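Local coordinates for protein copper-containing nitrite reductase (Thermus scotoductus, PDB 6HBE) that probably reduces nitrite to nitric oxide, as a homotrimeric three-domain copper enzyme taking electrons from cytochrome c, at residues P117-H125 and D377-G388; H390-E401 and K420-H431. One frame throughout, in Å; residues are numbered along the deposited sequence.

In the fold
Interaction 1 joins two cupredoxin parts of the chain: 117-125, which carries a ligand of the type 1 copper, meets the loop 377-388 of the plastocyanin/azurin-like region. Interaction 2 lies within that region, where 390-401 and 420-431 pair as strands and supply three ligands of a second cupredoxin copper. The contact centres are about 23 Å apart, yet they touch: Asp377 OD2 lies 2.8 Å from His390 NE2, a probable hydrogen bond, and His431 NE2 is 3.0 Å from Thr387 O. The side chains of His431 and His125 approach to about 6 Å, an arrangement consistent with electron transfer between the two coppers through this interface.

Interaction 1 (P117-H125 and D377-G388); sequences PGGHGIMAH and DVFDLLEGERTG. With CU (copper (II) ion), chain N.
His120 lays one face of its imidazole over Gly388, whose CA is 3.7 Å from the ring centroid and close to the ring normal, a CH-pi contact. The setting is a cupredoxin-to-cupredoxin interface: the start of helix 120-126, whose end carries the type 1 copper ligand His125, docks into the loop between strands 370-375 and 393-398 of the plastocyanin/azurin-like region. With CG anti to the backbone N (chi1 -179°), the His120 ring reaches past Gly388 toward Asp377. Its plane is turned 64° from that carboxylate; NE2 bonds to Asn356, while Asp377 OD2 is directed to His390. One water lies 2.9 Å from His120 ND1 and accepts from Phe379 N, bridging the segments. The Phe379 ring slides past the histidine in the opposite direction and presents one face to Gly119 CA and His120 N; its other neighbours include Phe185 of a second subunit, met edge-to-face.

The backbones come close because Gly118, Gly119 and Gly121 have no side chains: a CB on any of them would collide with Arg386 or Glu385. His120 N therefore reaches Arg386 O at 3.0 Å, approaching from above the carbonyl plane. Beside it the aliphatic part of Arg386 lies along the Pro117-Gly118 backbone, with CD 3.3 Å from Pro117 O, and its guanidinium turns to Glu383, NH2 to OE2 at 2.6 Å.

Glu385 makes the link to the metal. Bent at chi2 (-59°), it brings OE1 to the edge of His125 and also bonds to Tyr433 OH. His125 ND1 holds the copper, which His75, Cys115 and Gln130 complete, while on the far side of the ring NE2 gives OE1 a nearly straight 2.8 Å bond, within the imidazole plane but above that of the carboxylate.

Interaction 2 (H390-E401 and K420-H431); sequences HDAVVIDVQGPE and KPGEYVYICSIH. With CU (copper (II) ion), chain L.
The His390 ring meets Cys428 SG at its edge, in plane, while the His431 ring carries Ile430 CG2 over one face; the two imidazoles sit rim to rim, their planes 59° apart. Both direct ND1 to the copper at 2.0 Å, and Cys428 SG binds it at 2.3 Å, with Met434 completing this cupredoxin site. Asp391 N donates to Cys428 SG at 3.6 Å, and His431 N gives the same sulfur a second hydrogen bond. The Asp391 carboxylate grips Ser429 twice: OD1 takes its backbone N, and OD2 uses its syn lone pair for OG at 2.6 Å. Replacing Asp391 by an alanine removes both oxygens, and Ser429 N and OG would probably lose these mates, leaving the ligand loop freer to shift.

Beyond the site, strands 393-395 and 422-427 run antiparallel, with Val393 N to Ile427 O at 2.8 Å. A classic beta bulge follows: Ile395 N donates to Val425 O, and Asp396 N reaches the same oxygen only weakly. Pairing resumes to Gln398 and Glu423. At the far end Tyr424 OH accepts from Glu401 N at 2.8 Å.

Two N-H donors on one thiolate sulfur would probably lower its electron density and so help tune the copper's redox potential.

Interaction 1 (P117-H125 and D377-G388)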
# COMPACT_ATOMS: atom_id res chain seq x y z
N PRO C 117 -24.55 4.33 6.41
CA PRO C 117 -25.58 5.27 5.96
C PRO C 117 -26.09 4.88 4.58
O PRO C 117 -27.30 4.97 4.33
CB PRO C 117 -24.86 6.62 5.93
CG PRO C 117 -23.53 6.40 6.62
CD PRO C 117 -23.21 4.96 6.47
N GLY C 118 -25.17 4.39 3.73
CA GLY C 118 -25.41 4.04 2.35
C GLY C 118 -24.42 4.80 1.49
O GLY C 118 -23.86 5.84 1.91
N GLY C 119 -24.21 4.29 0.30
CA GLY C 119 -23.35 4.94 -0.71
C GLY C 119 -21.97 5.33 -0.22
O GLY C 119 -21.29 4.51 0.43
N HIS C 120 -21.59 6.58 -0.49
CA HIS C 120 -20.29 7.13 -0.17
C HIS C 120 -20.01 7.02 1.34
O HIS C 120 -18.86 6.80 1.75
CB HIS C 120 -20.28 8.60 -0.59
CG HIS C 120 -18.98 9.31 -0.35
ND1 HIS C 120 -17.85 9.11 -1.12
CD2 HIS C 120 -18.65 10.27 0.55
CE1 HIS C 120 -16.89 9.91 -0.70
NE2 HIS C 120 -17.34 10.62 0.31
N GLY C 121 -21.05 7.17 2.15
CA GLY C 121 -20.88 7.24 3.58
C GLY C 121 -20.45 5.98 4.24
O GLY C 121 -19.93 6.04 5.35
N ILE C 122 -20.73 4.83 3.63
CA ILE C 122 -20.25 3.54 4.14
C ILE C 122 -18.74 3.64 4.37
O ILE C 122 -18.26 3.42 5.52
CB ILE C 122 -20.58 2.36 3.20
CG1 ILE C 122 -22.11 2.22 2.99
CG2 ILE C 122 -19.94 1.06 3.71
CD1 ILE C 122 -22.48 1.26 1.87
N MET C 123 -18.02 4.04 3.32
CA MET C 123 -16.55 4.18 3.35
C MET C 123 -16.13 5.35 4.22
O MET C 123 -15.25 5.19 5.10
CB MET C 123 -15.97 4.32 1.92
CG MET C 123 -16.14 3.07 1.06
SD MET C 123 -17.81 2.80 0.35
CE MET C 123 -17.82 4.03 -0.97
N ALA C 124 -16.80 6.51 4.07
CA ALA C 124 -16.35 7.71 4.82
C ALA C 124 -16.55 7.59 6.34
O ALA C 124 -15.66 7.97 7.12
CB ALA C 124 -17.02 8.97 4.29
N HIS C 125 -17.66 7.02 6.77
CA HIS C 125 -17.91 6.85 8.23
C HIS C 125 -17.08 5.74 8.87
O HIS C 125 -16.65 5.87 10.02
CB HIS C 125 -19.39 6.58 8.53
CG HIS C 125 -20.27 7.78 8.39
ND1 HIS C 125 -21.35 8.01 9.22
CD2 HIS C 125 -20.23 8.81 7.51
CE1 HIS C 125 -21.95 9.13 8.84
NE2 HIS C 125 -21.29 9.64 7.82
N ASP C 377 -13.73 13.57 -4.54
CA ASP C 377 -14.58 12.41 -4.21
C ASP C 377 -15.33 12.01 -5.48
O ASP C 377 -15.67 12.87 -6.30
CB ASP C 377 -15.53 12.68 -3.02
CG ASP C 377 -14.88 12.46 -1.64
OD1 ASP C 377 -13.92 11.64 -1.51
OD2 ASP C 377 -15.33 13.10 -0.66
N VAL C 378 -15.53 10.70 -5.65
CA VAL C 378 -15.97 10.10 -6.91
C VAL C 378 -17.47 9.76 -6.94
O VAL C 378 -18.09 9.95 -7.98
CB VAL C 378 -15.11 8.83 -7.24
CG1 VAL C 378 -15.34 8.35 -8.67
CG2 VAL C 378 -13.64 9.15 -7.07
N PHE C 379 -18.03 9.27 -5.82
CA PHE C 379 -19.46 8.90 -5.72
C PHE C 379 -20.32 10.16 -5.50
O PHE C 379 -20.39 10.68 -4.39
CB PHE C 379 -19.67 7.90 -4.58
CG PHE C 379 -21.05 7.28 -4.54
CD1 PHE C 379 -22.13 7.93 -3.95
CD2 PHE C 379 -21.25 6.00 -5.02
CE1 PHE C 379 -23.38 7.34 -3.89
CE2 PHE C 379 -22.49 5.39 -4.95
CZ PHE C 379 -23.57 6.06 -4.39
N ASP C 380 -20.96 10.67 -6.55
CA ASP C 380 -21.72 11.94 -6.47
C ASP C 380 -23.24 11.74 -6.66
O ASP C 380 -23.99 12.66 -7.00
CB ASP C 380 -21.10 12.99 -7.42
CG ASP C 380 -21.09 12.55 -8.89
OD1 ASP C 380 -21.82 11.58 -9.26
OD2 ASP C 380 -20.33 13.17 -9.68
N LEU C 381 -23.70 10.53 -6.39
CA LEU C 381 -25.12 10.18 -6.42
C LEU C 381 -25.77 10.30 -5.03
O LEU C 381 -25.10 10.66 -4.04
CB LEU C 381 -25.24 8.75 -6.92
CG LEU C 381 -24.63 8.50 -8.30
CD1 LEU C 381 -24.57 7.00 -8.57
CD2 LEU C 381 -25.45 9.22 -9.37
N LEU C 382 -27.08 10.05 -4.96
CA LEU C 382 -27.84 10.09 -3.70
C LEU C 382 -27.78 11.48 -3.01
O LEU C 382 -27.62 12.50 -3.70
CB LEU C 382 -27.42 8.93 -2.78
CG LEU C 382 -27.44 7.53 -3.41
CD1 LEU C 382 -26.96 6.47 -2.42
CD2 LEU C 382 -28.84 7.18 -3.93
N GLU C 383 -27.89 11.54 -1.69
CA GLU C 383 -27.90 12.81 -0.96
C GLU C 383 -27.40 12.64 0.47
O GLU C 383 -27.30 11.52 0.97
CB GLU C 383 -29.34 13.40 -0.92
CG GLU C 383 -30.46 12.37 -0.78
CD GLU C 383 -30.46 11.62 0.54
OE1 GLU C 383 -30.53 12.30 1.59
OE2 GLU C 383 -30.39 10.37 0.52
N GLY C 384 -27.10 13.78 1.11
CA GLY C 384 -26.71 13.80 2.53
C GLY C 384 -25.45 12.98 2.79
O GLY C 384 -24.51 12.99 1.97
N GLU C 385 -25.46 12.22 3.88
CA GLU C 385 -24.34 11.33 4.22
C GLU C 385 -24.15 10.18 3.23
O GLU C 385 -23.11 9.50 3.28
CB GLU C 385 -24.52 10.77 5.65
CG GLU C 385 -24.50 11.83 6.74
CD GLU C 385 -23.23 12.64 6.76
OE1 GLU C 385 -22.12 12.05 6.57
OE2 GLU C 385 -23.34 13.86 6.98
N ARG C 386 -25.10 9.95 2.34
CA ARG C 386 -24.94 8.95 1.30
C ARG C 386 -24.20 9.41 0.04
O ARG C 386 -23.85 8.57 -0.80
CB ARG C 386 -26.29 8.32 0.93
CG ARG C 386 -26.98 7.67 2.11
CD ARG C 386 -28.17 6.82 1.69
NE ARG C 386 -29.17 7.65 1.01
CZ ARG C 386 -30.12 7.19 0.21
NH1 ARG C 386 -30.25 5.90 -0.03
NH2 ARG C 386 -30.99 8.04 -0.34
N THR C 387 -23.92 10.73 -0.07
CA THR C 387 -23.29 11.32 -1.25
C THR C 387 -21.90 11.85 -0.95
O THR C 387 -21.56 12.20 0.20
CB THR C 387 -24.14 12.48 -1.90
OG1 THR C 387 -23.72 12.69 -3.24
CG2 THR C 387 -24.04 13.78 -1.14
N GLY C 388 -21.09 11.87 -1.99
CA GLY C 388 -19.78 12.52 -1.98
C GLY C 388 -19.72 13.83 -2.76
O GLY C 388 -18.62 14.34 -3.02
CU CU N . -22.06 6.68 10.56
O HOH W 1 -16.39 8.60 -3.55

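Interaction 2 (H390-E401 and K420-H431)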
# COMPACT_ATOMS: atom_id res chain seq x y z
N HIS C 390 -20.07 17.82 -2.56
CA HIS C 390 -19.69 18.79 -1.53
C HIS C 390 -19.88 20.22 -2.02
O HIS C 390 -19.82 20.49 -3.24
CB HIS C 390 -18.21 18.67 -1.14
CG HIS C 390 -17.84 17.31 -0.67
ND1 HIS C 390 -18.33 16.79 0.51
CD2 HIS C 390 -17.07 16.35 -1.23
CE1 HIS C 390 -17.86 15.56 0.66
NE2 HIS C 390 -17.09 15.27 -0.37
N ASP C 391 -20.03 21.13 -1.05
CA ASP C 391 -19.89 22.56 -1.28
C ASP C 391 -18.98 23.13 -0.21
O ASP C 391 -18.47 22.39 0.67
CB ASP C 391 -21.28 23.27 -1.36
CG ASP C 391 -22.09 23.24 -0.04
OD1 ASP C 391 -21.52 23.05 1.07
OD2 ASP C 391 -23.33 23.46 -0.09
N ALA C 392 -18.74 24.44 -0.28
CA ALA C 392 -18.03 25.15 0.77
C ALA C 392 -18.83 26.43 1.09
O ALA C 392 -19.08 27.22 0.17
CB ALA C 392 -16.63 25.51 0.30
N VAL C 393 -19.22 26.61 2.36
CA VAL C 393 -20.07 27.75 2.84
C VAL C 393 -19.44 28.38 4.09
O VAL C 393 -19.20 27.71 5.11
CB VAL C 393 -21.54 27.30 3.13
CG1 VAL C 393 -22.12 26.49 1.98
CG2 VAL C 393 -21.67 26.47 4.40
N VAL C 394 -19.11 29.68 4.03
CA VAL C 394 -18.52 30.35 5.19
C VAL C 394 -19.54 30.44 6.33
O VAL C 394 -20.71 30.80 6.10
CB VAL C 394 -17.99 31.74 4.82
CG1 VAL C 394 -17.52 32.49 6.07
CG2 VAL C 394 -16.84 31.61 3.85
N ILE C 395 -19.10 30.09 7.54
CA ILE C 395 -19.94 30.21 8.75
C ILE C 395 -19.33 31.06 9.88
O ILE C 395 -19.97 31.21 10.93
CB ILE C 395 -20.37 28.83 9.29
CG1 ILE C 395 -19.16 27.95 9.62
CG2 ILE C 395 -21.27 28.14 8.27
CD1 ILE C 395 -19.32 27.12 10.88
N ASP C 396 -18.14 31.63 9.67
CA ASP C 396 -17.46 32.53 10.61
C ASP C 396 -16.76 33.57 9.75
O ASP C 396 -15.76 33.27 9.07
CB ASP C 396 -16.47 31.76 11.51
CG ASP C 396 -15.80 32.64 12.59
OD1 ASP C 396 -15.64 33.87 12.42
OD2 ASP C 396 -15.38 32.09 13.62
N VAL C 397 -17.28 34.80 9.79
CA VAL C 397 -16.92 35.85 8.85
C VAL C 397 -16.03 36.84 9.57
O VAL C 397 -16.49 37.50 10.51
CB VAL C 397 -18.20 36.57 8.34
CG1 VAL C 397 -17.87 37.57 7.23
CG2 VAL C 397 -19.22 35.54 7.85
N GLN C 398 -14.75 36.92 9.16
CA GLN C 398 -13.81 37.94 9.67
C GLN C 398 -13.09 38.62 8.51
O GLN C 398 -11.87 38.77 8.47
CB GLN C 398 -12.84 37.36 10.71
CG GLN C 398 -13.46 37.28 12.10
CD GLN C 398 -12.81 36.25 13.01
OE1 GLN C 398 -12.67 35.08 12.63
NE2 GLN C 398 -12.43 36.67 14.22
N GLY C 399 -13.89 39.07 7.57
CA GLY C 399 -13.41 39.73 6.37
C GLY C 399 -14.58 40.10 5.48
O GLY C 399 -15.71 39.69 5.74
N PRO C 400 -14.33 40.90 4.45
CA PRO C 400 -15.41 41.39 3.59
C PRO C 400 -15.84 40.48 2.43
O PRO C 400 -16.71 40.89 1.66
CB PRO C 400 -14.82 42.69 3.05
CG PRO C 400 -13.36 42.41 2.97
CD PRO C 400 -13.05 41.58 4.16
N GLU C 401 -15.28 39.27 2.28
CA GLU C 401 -15.62 38.42 1.12
C GLU C 401 -16.08 36.99 1.47
O GLU C 401 -15.59 36.02 0.89
CB GLU C 401 -14.45 38.40 0.15
CG GLU C 401 -14.01 39.77 -0.37
CD GLU C 401 -12.71 39.71 -1.16
OE1 GLU C 401 -11.69 39.25 -0.60
OE2 GLU C 401 -12.69 40.13 -2.33
N LYS C 420 -9.05 41.38 -0.91
CA LYS C 420 -8.87 42.12 0.32
C LYS C 420 -8.49 41.17 1.45
O LYS C 420 -8.85 39.99 1.38
CB LYS C 420 -10.18 42.82 0.69
CG LYS C 420 -10.72 43.80 -0.35
CD LYS C 420 -11.86 44.63 0.22
CE LYS C 420 -12.77 45.20 -0.86
NZ LYS C 420 -12.06 46.17 -1.72
N PRO C 421 -7.76 41.67 2.48
CA PRO C 421 -7.39 40.81 3.61
C PRO C 421 -8.59 40.42 4.46
O PRO C 421 -9.62 41.11 4.45
CB PRO C 421 -6.39 41.66 4.41
CG PRO C 421 -6.62 43.06 4.01
CD PRO C 421 -7.26 43.05 2.65
N GLY C 422 -8.43 39.31 5.19
CA GLY C 422 -9.52 38.72 5.98
C GLY C 422 -9.28 37.25 6.30
O GLY C 422 -8.35 36.64 5.75
N GLU C 423 -10.08 36.69 7.22
CA GLU C 423 -10.13 35.24 7.42
C GLU C 423 -11.54 34.70 7.55
O GLU C 423 -12.49 35.44 7.92
CB GLU C 423 -9.24 34.80 8.58
CG GLU C 423 -9.29 35.64 9.84
CD GLU C 423 -8.30 35.13 10.89
OE1 GLU C 423 -8.18 33.89 11.06
OE2 GLU C 423 -7.65 35.96 11.55
N TYR C 424 -11.67 33.41 7.22
CA TYR C 424 -12.96 32.74 7.06
C TYR C 424 -12.85 31.28 7.50
O TYR C 424 -11.90 30.60 7.09
CB TYR C 424 -13.39 32.78 5.59
CG TYR C 424 -13.28 34.17 4.98
CD1 TYR C 424 -14.33 35.09 5.12
CD2 TYR C 424 -12.14 34.57 4.29
CE1 TYR C 424 -14.23 36.37 4.59
CE2 TYR C 424 -12.03 35.84 3.75
CZ TYR C 424 -13.08 36.75 3.91
OH TYR C 424 -12.99 38.02 3.39
N VAL C 425 -13.80 30.81 8.30
CA VAL C 425 -13.97 29.39 8.57
C VAL C 425 -15.15 28.95 7.72
O VAL C 425 -16.20 29.61 7.76
CB VAL C 425 -14.26 29.10 10.06
CG1 VAL C 425 -14.30 27.60 10.33
CG2 VAL C 425 -13.22 29.78 10.94
N TYR C 426 -14.99 27.86 6.96
CA TYR C 426 -16.06 27.34 6.11
C TYR C 426 -16.32 25.86 6.40
O TYR C 426 -15.45 25.16 6.92
CB TYR C 426 -15.77 27.59 4.61
CG TYR C 426 -14.53 26.89 4.07
CD1 TYR C 426 -13.26 27.45 4.21
CD2 TYR C 426 -14.63 25.66 3.42
CE1 TYR C 426 -12.12 26.80 3.73
CE2 TYR C 426 -13.48 25.00 2.95
CZ TYR C 426 -12.24 25.55 3.11
OH TYR C 426 -11.09 24.92 2.62
N ILE C 427 -17.54 25.43 6.09
CA ILE C 427 -17.95 24.02 6.18
C ILE C 427 -18.55 23.57 4.87
O ILE C 427 -18.79 24.37 3.96
CB ILE C 427 -18.97 23.74 7.34
CG1 ILE C 427 -20.30 24.49 7.15
CG2 ILE C 427 -18.36 24.11 8.69
CD1 ILE C 427 -21.35 24.19 8.20
N CYS C 428 -18.83 22.27 4.77
CA CYS C 428 -19.75 21.77 3.77
C CYS C 428 -21.16 21.70 4.35
O CYS C 428 -21.37 21.16 5.45
CB CYS C 428 -19.30 20.39 3.30
SG CYS C 428 -20.43 19.60 2.17
N SER C 429 -22.15 22.22 3.63
CA SER C 429 -23.53 22.24 4.15
C SER C 429 -24.16 20.85 4.13
O SER C 429 -25.03 20.56 4.96
CB SER C 429 -24.41 23.25 3.37
OG SER C 429 -24.63 22.86 2.03
N ILE C 430 -23.67 19.98 3.25
CA ILE C 430 -24.15 18.59 3.15
C ILE C 430 -23.62 17.79 4.35
O ILE C 430 -24.37 17.00 4.96
CB ILE C 430 -23.74 17.96 1.79
CG1 ILE C 430 -24.28 18.82 0.62
CG2 ILE C 430 -24.26 16.53 1.62
CD1 ILE C 430 -23.77 18.44 -0.76
N HIS C 431 -22.33 17.96 4.64
CA HIS C 431 -21.61 17.26 5.71
C HIS C 431 -21.00 18.31 6.66
O HIS C 431 -19.83 18.68 6.54
CB HIS C 431 -20.49 16.38 5.10
CG HIS C 431 -20.93 15.56 3.92
ND1 HIS C 431 -20.65 15.90 2.61
CD2 HIS C 431 -21.62 14.40 3.87
CE1 HIS C 431 -21.15 14.99 1.81
NE2 HIS C 431 -21.76 14.07 2.54
CU CU L . -19.63 17.49 1.93